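Local structure of glucocorticoid Modulatory Element Binding protein-1 (Homo sapiens, 1OQJ) at residues V36-D40 with Q41-P45; G67-M70 with L71-M75. The protein binds glucocorticoid modulatory elements in promoter DNA through its zinc-containing SAND domain, raising sensitivity to low concentrations of glucocorticoids, and serves parvovirus replication as an essential auxiliary factor. One frame throughout, in Å; residues are numbered along the deposited sequence.

Contact 1 (V36-D40 with Q41-P45)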
loop_
_atom_site.group_PDB
_atom_site.type_symbol
_atom_site.label_atom_id
_atom_site.label_comp_id
_atom_site.label_asym_id
_atom_site.label_seq_id
_atom_site.Cartn_x
_atom_site.Cartn_y
_atom_site.Cartn_z
ATOM N N VAL A 36 2.189 4.769 4.326
ATOM C CA VAL A 36 3.406 4.656 3.533
ATOM C C VAL A 36 4.430 5.701 3.957
ATOM O O VAL A 36 4.132 6.894 3.971
ATOM C CB VAL A 36 3.110 4.854 2.032
ATOM C CG1 VAL A 36 4.406 4.859 1.238
ATOM C CG2 VAL A 36 2.186 3.751 1.534
ATOM N N LYS A 37 5.631 5.255 4.313
ATOM C CA LYS A 37 6.684 6.186 4.703
ATOM C C LYS A 37 7.491 6.495 3.443
ATOM O O LYS A 37 8.071 5.597 2.826
ATOM C CB LYS A 37 7.577 5.569 5.784
ATOM C CG LYS A 37 8.640 6.513 6.348
ATOM C CD LYS A 37 9.374 5.876 7.525
ATOM C CE LYS A 37 10.471 6.788 8.063
ATOM N NZ LYS A 37 11.597 6.967 7.096
ATOM N N PHE A 38 7.504 7.769 3.062
ATOM C CA PHE A 38 8.204 8.227 1.869
ATOM C C PHE A 38 8.896 9.538 2.220
ATOM O O PHE A 38 8.235 10.524 2.551
ATOM C CB PHE A 38 7.188 8.441 0.746
ATOM C CG PHE A 38 7.799 8.773 -0.581
ATOM C CD1 PHE A 38 8.771 7.951 -1.144
ATOM C CD2 PHE A 38 7.366 9.887 -1.294
ATOM C CE1 PHE A 38 9.303 8.231 -2.409
ATOM C CE2 PHE A 38 7.889 10.176 -2.556
ATOM C CZ PHE A 38 8.860 9.345 -3.113
ATOM N N ASN A 39 10.224 9.538 2.152
ATOM C CA ASN A 39 11.022 10.712 2.492
ATOM C C ASN A 39 10.707 11.218 3.897
ATOM O O ASN A 39 10.562 12.419 4.140
ATOM C CB ASN A 39 10.827 11.816 1.450
ATOM C CG ASN A 39 11.425 11.444 0.110
ATOM O OD1 ASN A 39 12.506 10.853 0.048
ATOM N ND2 ASN A 39 10.735 11.787 -0.971
ATOM N N ASP A 40 10.613 10.264 4.820
ATOM C CA ASP A 40 10.343 10.508 6.233
ATOM C C ASP A 40 8.976 11.112 6.529
ATOM O O ASP A 40 8.769 11.711 7.584
ATOM C CB ASP A 40 11.431 11.395 6.845
ATOM C CG ASP A 40 11.603 11.150 8.334
ATOM O OD1 ASP A 40 12.270 11.963 9.006
ATOM O OD2 ASP A 40 11.072 10.131 8.829
ATOM N N GLN A 41 8.047 10.957 5.594
ATOM C CA GLN A 41 6.699 11.467 5.782
ATOM C C GLN A 41 5.715 10.313 5.623
ATOM O O GLN A 41 5.885 9.472 4.744
ATOM C CB GLN A 41 6.380 12.551 4.749
ATOM C CG GLN A 41 4.948 13.049 4.834
ATOM C CD GLN A 41 4.619 14.090 3.786
ATOM O OE1 GLN A 41 4.967 13.941 2.614
ATOM N NE2 GLN A 41 3.927 15.147 4.200
ATOM N N LEU A 42 4.699 10.263 6.479
ATOM C CA LEU A 42 3.703 9.208 6.380
ATOM C C LEU A 42 2.617 9.720 5.442
ATOM O O LEU A 42 1.946 10.716 5.741
ATOM C CB LEU A 42 3.107 8.897 7.758
ATOM C CG LEU A 42 2.223 7.651 7.856
ATOM C CD1 LEU A 42 3.064 6.405 7.612
ATOM C CD2 LEU A 42 1.578 7.586 9.233
ATOM N N ILE A 43 2.459 9.055 4.301
ATOM C CA ILE A 43 1.456 9.457 3.320
ATOM C C ILE A 43 0.597 8.273 2.900
ATOM O O ILE A 43 0.857 7.132 3.276
ATOM C CB ILE A 43 2.107 10.071 2.052
ATOM C CG1 ILE A 43 2.962 9.026 1.329
ATOM C CG2 ILE A 43 2.957 11.275 2.439
ATOM C CD1 ILE A 43 3.594 9.541 0.044
ATOM N N SER A 44 -0.432 8.550 2.113
ATOM C CA SER A 44 -1.323 7.500 1.650
ATOM C C SER A 44 -0.804 6.855 0.372
ATOM O O SER A 44 0.031 7.422 -0.331
ATOM C CB SER A 44 -2.699 8.086 1.349
ATOM O OG SER A 44 -2.616 8.958 0.230
ATOM N N PRO A 45 -1.294 5.646 0.060
ATOM C CA PRO A 45 -0.874 4.950 -1.156
ATOM C C PRO A 45 -1.225 5.802 -2.383
ATOM O O PRO A 45 -0.477 5.830 -3.358
ATOM C CB PRO A 45 -1.683 3.655 -1.101
ATOM C CG PRO A 45 -1.730 3.373 0.364
ATOM C CD PRO A 45 -2.036 4.738 0.956
HETATM O O HOH W 1 6.834 12.554 1.004
#

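Contact 2 (G67-M70 with L71-M75)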
loop_
_atom_site.group_PDB
_atom_site.type_symbol
_atom_site.label_atom_id
_atom_site.label_comp_id
_atom_site.label_asym_id
_atom_site.label_seq_id
_atom_site.Cartn_x
_atom_site.Cartn_y
_atom_site.Cartn_z
ATOM N N GLY A 67 8.561 -6.348 -3.950
ATOM C CA GLY A 67 9.421 -7.371 -4.514
ATOM C C GLY A 67 9.122 -7.560 -5.994
ATOM O O GLY A 67 9.286 -8.655 -6.535
ATOM N N GLY A 68 8.665 -6.495 -6.648
ATOM C CA GLY A 68 8.362 -6.560 -8.070
ATOM C C GLY A 68 6.980 -7.084 -8.415
ATOM O O GLY A 68 6.552 -7.023 -9.576
ATOM N N ILE A 69 6.277 -7.599 -7.414
ATOM C CA ILE A 69 4.939 -8.140 -7.617
ATOM C C ILE A 69 3.884 -7.102 -7.248
ATOM O O ILE A 69 4.008 -6.413 -6.237
ATOM C CB ILE A 69 4.724 -9.404 -6.749
ATOM C CG1 ILE A 69 5.741 -10.479 -7.141
ATOM C CG2 ILE A 69 3.307 -9.939 -6.935
ATOM C CD1 ILE A 69 5.624 -11.759 -6.332
ATOM N N MET A 70 2.849 -6.984 -8.073
ATOM C CA MET A 70 1.784 -6.030 -7.796
ATOM C C MET A 70 1.233 -6.268 -6.393
ATOM O O MET A 70 0.957 -7.406 -6.007
ATOM C CB MET A 70 0.661 -6.172 -8.823
ATOM C CG MET A 70 1.038 -5.701 -10.212
ATOM S SD MET A 70 -0.304 -5.979 -11.378
ATOM C CE MET A 70 0.547 -6.894 -12.669
ATOM N N LEU A 71 1.079 -5.193 -5.627
ATOM C CA LEU A 71 0.563 -5.305 -4.269
ATOM C C LEU A 71 -0.771 -6.052 -4.269
ATOM O O LEU A 71 -1.054 -6.836 -3.363
ATOM C CB LEU A 71 0.406 -3.911 -3.653
ATOM C CG LEU A 71 0.035 -3.845 -2.169
ATOM C CD1 LEU A 71 1.048 -4.630 -1.343
ATOM C CD2 LEU A 71 -0.008 -2.389 -1.718
ATOM N N ARG A 72 -1.582 -5.816 -5.295
ATOM C CA ARG A 72 -2.877 -6.478 -5.435
ATOM C C ARG A 72 -2.774 -7.993 -5.243
ATOM O O ARG A 72 -3.580 -8.594 -4.532
ATOM C CB ARG A 72 -3.463 -6.181 -6.819
ATOM C CG ARG A 72 -4.693 -7.001 -7.187
ATOM C CD ARG A 72 -5.926 -6.565 -6.417
ATOM N NE ARG A 72 -7.097 -7.353 -6.795
ATOM C CZ ARG A 72 -8.326 -7.142 -6.331
ATOM N NH1 ARG A 72 -8.552 -6.160 -5.468
ATOM N NH2 ARG A 72 -9.328 -7.915 -6.727
ATOM N N LYS A 73 -1.780 -8.611 -5.870
ATOM C CA LYS A 73 -1.618 -10.060 -5.766
ATOM C C LYS A 73 -1.178 -10.507 -4.380
ATOM O O LYS A 73 -1.612 -11.552 -3.891
ATOM C CB LYS A 73 -0.625 -10.555 -6.815
ATOM C CG LYS A 73 -1.066 -10.290 -8.247
ATOM C CD LYS A 73 -0.069 -10.869 -9.239
ATOM C CE LYS A 73 -0.509 -10.628 -10.677
ATOM N NZ LYS A 73 -0.556 -9.182 -11.015
ATOM N N MET A 74 -0.312 -9.724 -3.745
ATOM C CA MET A 74 0.150 -10.073 -2.408
ATOM C C MET A 74 -1.017 -9.951 -1.428
ATOM O O MET A 74 -1.098 -10.689 -0.447
ATOM C CB MET A 74 1.311 -9.168 -1.990
ATOM C CG MET A 74 2.519 -9.235 -2.934
ATOM S SD MET A 74 3.115 -10.908 -3.335
ATOM C CE MET A 74 3.800 -11.415 -1.762
ATOM N N MET A 75 -1.926 -9.020 -1.706
ATOM C CA MET A 75 -3.106 -8.827 -0.874
ATOM C C MET A 75 -4.081 -9.985 -1.084
ATOM O O MET A 75 -4.601 -10.555 -0.124
ATOM C CB MET A 75 -3.799 -7.509 -1.228
ATOM C CG MET A 75 -2.988 -6.268 -0.880
ATOM S SD MET A 75 -3.642 -4.781 -1.650
ATOM C CE MET A 75 -5.100 -4.507 -0.675
HETATM O O HOH W 2 2.690 -8.682 -10.599
#

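Contact 1 (V36-D40 with Q41-P45)
Val36 and Ile43 face each other as a hydrogen-bonded antiparallel pair, each using both its N-H and its carbonyl. Ile43 N reaches Val36 O at 2.8 Å; Val36 N returns to Ile43 O at 2.9 Å. Val36 O also receives a CA-H...O contact from Leu42. Nearer the turn, Phe38 N gives a bond of 2.9 Å to Gln41 O, an acceptor that the CA-H of Lys37 approaches as well. The return bond of this pair is poorer: Gln41 N sits well above the carbonyl plane of Phe38 O, 3.1 Å away. That acceptor gains a second donor in a water, 2.9 Å from Phe38 O, which also donates to Gln41 OE1, so the extended Gln41 side chain is tied back to the turn. Lys37, the non-hydrogen-bonded partner of Leu42, turns its backbone bonding to Ile20 of strand 17-22, while its NZ makes a long salt bridge to Asp40. The apolar Val36, Phe38 and Ile43 share a face of the sheet with Gln41. There Ile43 CD1 lies obliquely against Phe38, 3.8 Å from its CB; Ile43 CG1 stands between its own backbone N and carbonyl carbon (chi1 64°), directing CD1 that way. Asn39 ND2 lies over one face of the Phe38 ring, near the rim, and Phe48 meets that ring edge-to-face. Ser44 OG caps His47 N at the start of helix 45-51. Joined by a type I' turn from Phe38 to Gln41, strands 36-38 and 41-43 form a beta hairpin with a two-residue loop, Asn39-Asp40, the last hairpin in the four-stranded antiparallel sheet of this SAND domain.

Contact 2 (G67-M70 with L71-M75)
Met70 is the N-cap residue of the helix that Leu71 opens, and its carbonyl O accepts from Lys73 N and, weakly, from Met74 N. The Leu71 side chain leads away from the preceding strand and packs on Phe26 and on Trp60 of helix 60-63. Arg72, a DNA-binding residue, sends its guanidinium group away from that strand; its NE forms a salt bridge with Asp76, while its side chain also touches that of Lys61, another DNA-binding residue. Lys73 closes the first turn: its N lies 3.0 Å from Met70 O, above the carbonyl plane rather than along a lone pair, and with a bent N-H...O angle of 131°. Here the short strand 69-70 of a two-stranded antiparallel sheet passes straight into helix 71-76 of the SAND domain. Lys73 CB touches Ile69 CG2 at 4.0 Å, and farther out its chain crosses that of Met70 obliquely; the modelled approach of NZ to the end of the Met70 side chain is doubtfully close. A water accepts from Met70 N at 3.0 Å and, more weakly, from Lys73 NZ, linking strand backbone to helix side chain. Met74 N makes the weak, longer bond to Met70 O, 3.5 Å away. Folded at chi2 and chi3 (-50° and -69°), the Met74 side chain crosses Ile69 at about a right angle, bringing SD to 3.7 Å from Ile69 CG2.

How the contacts relate
Contact 1 precedes contact 2 along the chain, and both belong to the one SAND domain. Their centres lie about 18 Å apart on opposite sides of the chain's centre; their nearest atoms are about 6 Å apart, without touching. Contact 1 forms the last hairpin of the four-stranded antiparallel sheet, with edge strand 41-43, and leads into helix 45-51, whereas contact 2 joins a separate two-stranded sheet to helix 71-76. Helix 60-63 lies between them in sequence and carries Lys61, whose side chain is about 7 Å from that of Pro45 and about 4 Å from that of Arg72. Lys61 and Arg72 both bind DNA, and the zinc ion lies about 9 Å from the Arg72 side chain.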